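Local structure of globin protein (Ramazzottius varieornatus, 5ZIQ) at residues A[148-151]-A[152-156]. The protein binds heme as a hexacoordinated globin and may bind or carry oxygen. Sequence-based numbering, arbitrary orientation.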
loop_
_atom_site.group_PDB
_atom_site.type_symbol
_atom_site.label_atom_id
_atom_site.label_comp_id
_atom_site.label_asym_id
_atom_site.label_seq_id
_atom_site.Cartn_x
_atom_site.Cartn_y
_atom_site.Cartn_z
ATOM N N GLU A 148 -16.445 10.930 0.729
ATOM C CA GLU A 148 -16.497 10.759 -0.721
ATOM C C GLU A 148 -15.324 11.488 -1.392
ATOM O O GLU A 148 -14.731 10.974 -2.347
ATOM C CB GLU A 148 -17.820 11.273 -1.273
ATOM C CG GLU A 148 -19.009 10.399 -0.907
ATOM C CD GLU A 148 -20.252 10.762 -1.699
ATOM O OE1 GLU A 148 -20.844 9.858 -2.311
ATOM O OE2 GLU A 148 -20.643 11.947 -1.711
ATOM N N ASN A 149 -14.986 12.672 -0.874
ATOM C CA ASN A 149 -13.856 13.423 -1.410
ATOM C C ASN A 149 -12.538 12.666 -1.217
ATOM O O ASN A 149 -11.707 12.564 -2.147
ATOM C CB ASN A 149 -13.771 14.810 -0.766
ATOM C CG ASN A 149 -12.754 15.710 -1.444
ATOM O OD1 ASN A 149 -12.844 15.976 -2.647
ATOM N ND2 ASN A 149 -11.765 16.164 -0.686
ATOM N N MET A 150 -12.319 12.142 -0.008
ATOM C CA MET A 150 -11.107 11.374 0.217
ATOM C C MET A 150 -11.047 10.099 -0.603
ATOM O O MET A 150 -9.973 9.731 -1.071
ATOM C CB MET A 150 -10.880 11.057 1.709
ATOM C CG MET A 150 -10.403 12.216 2.582
ATOM S SD MET A 150 -9.202 13.298 1.795
ATOM C CE MET A 150 -7.860 12.202 1.349
ATOM N N GLU A 151 -12.181 9.418 -0.758
ATOM C CA GLU A 151 -12.263 8.234 -1.606
ATOM C C GLU A 151 -11.778 8.546 -3.029
ATOM O O GLU A 151 -10.978 7.792 -3.597
ATOM C CB GLU A 151 -13.702 7.697 -1.650
ATOM C CG GLU A 151 -13.833 6.439 -2.504
ATOM C CD GLU A 151 -15.193 5.769 -2.416
ATOM O OE1 GLU A 151 -16.020 6.182 -1.579
ATOM O OE2 GLU A 151 -15.430 4.813 -3.189
ATOM N N ARG A 152 -12.273 9.645 -3.581
ATOM C CA ARG A 152 -11.877 10.086 -4.928
ATOM C C ARG A 152 -10.356 10.283 -4.993
ATOM O O ARG A 152 -9.687 9.802 -5.920
ATOM C CB ARG A 152 -12.596 11.389 -5.293
ATOM C CG ARG A 152 -12.209 11.988 -6.647
ATOM C CD ARG A 152 -12.855 13.354 -6.842
ATOM N NE ARG A 152 -12.487 14.353 -5.841
ATOM C CZ ARG A 152 -11.363 15.064 -5.860
ATOM N NH1 ARG A 152 -10.483 14.945 -6.842
ATOM N NH2 ARG A 152 -11.119 15.921 -4.876
ATOM N N ILE A 153 -9.824 11.002 -4.008
ATOM C CA ILE A 153 -8.387 11.351 -4.004
ATOM C C ILE A 153 -7.539 10.095 -3.824
ATOM O O ILE A 153 -6.524 9.915 -4.531
ATOM C CB ILE A 153 -8.065 12.394 -2.903
ATOM C CG1 ILE A 153 -8.733 13.728 -3.274
ATOM C CG2 ILE A 153 -6.549 12.514 -2.614
ATOM C CD1 ILE A 153 -8.822 14.722 -2.134
ATOM N N TYR A 154 -7.926 9.234 -2.877
ATOM C CA TYR A 154 -7.172 7.991 -2.680
ATOM C C TYR A 154 -7.170 7.105 -3.918
ATOM O O TYR A 154 -6.144 6.514 -4.234
ATOM C CB TYR A 154 -7.665 7.197 -1.457
ATOM C CG TYR A 154 -7.086 7.688 -0.132
ATOM C CD1 TYR A 154 -5.701 7.639 0.120
ATOM C CD2 TYR A 154 -7.927 8.192 0.878
ATOM C CE1 TYR A 154 -5.176 8.093 1.335
ATOM C CE2 TYR A 154 -7.397 8.647 2.105
ATOM C CZ TYR A 154 -6.024 8.596 2.309
ATOM O OH TYR A 154 -5.490 9.026 3.516
ATOM N N LYS A 155 -8.284 7.058 -4.648
ATOM C CA LYS A 155 -8.339 6.221 -5.849
ATOM C C LYS A 155 -7.331 6.757 -6.880
ATOM O O LYS A 155 -6.611 5.960 -7.489
ATOM C CB LYS A 155 -9.760 6.161 -6.390
ATOM C CG LYS A 155 -10.656 5.210 -5.600
ATOM C CD LYS A 155 -12.075 5.278 -6.140
ATOM C CE LYS A 155 -12.988 4.290 -5.418
ATOM N NZ LYS A 155 -14.406 4.425 -5.850
ATOM N N ILE A 156 -7.240 8.087 -7.027
ATOM C CA ILE A 156 -6.294 8.676 -7.982
ATOM C C ILE A 156 -4.854 8.388 -7.566
ATOM O O ILE A 156 -4.004 7.952 -8.373
ATOM C CB ILE A 156 -6.470 10.215 -8.068
ATOM C CG1 ILE A 156 -7.854 10.555 -8.655
ATOM C CG2 ILE A 156 -5.339 10.847 -8.899
ATOM C CD1 ILE A 156 -8.246 12.028 -8.524
HETATM O O HOH W 1 -15.043 14.948 -4.325
#
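Glu151 and Lys155, one turn apart, form an i to i+4 salt bridge in the first turns of helix 148-170, the last helix of this globin fold. Lys155 NZ sits 2.9 Å from Glu151 OE2, on the anti side of the carboxylate and 24° out of its plane, and the two extended chains run side by side in the same direction. A glutamine in place of Glu151 would probably leave the Lys155 ammonium without its charged mate. The backbone here follows the i to i+4 pattern, and the bond from Tyr154 N to Met150 O is nearly straight at 171°. On the inward side, Met150 bends at chi2 and chi3, which carries CE to 3.7 Å from Tyr154 CE2 and, more loosely, toward Ile153 CG2. This cluster faces helix 25-38, where Ser34 hydrogen-bonds the Tyr154 hydroxyl; Leu138 and Leu142 of helix 127-142 also touch the tyrosine. Arg152 is fixed from two directions: its NH1 makes a salt bridge to Asp27, while Asn149, its CG anti to the backbone N, reaches the guanidinium edge. OD1 lies in the guanidinium plane, though the amide is turned 44° from it. There Arg152 NH2 donates to Asn149 OD1 at 2.8 Å, and a water bridges that same oxygen to Arg152 NE, 3.0 Å from each.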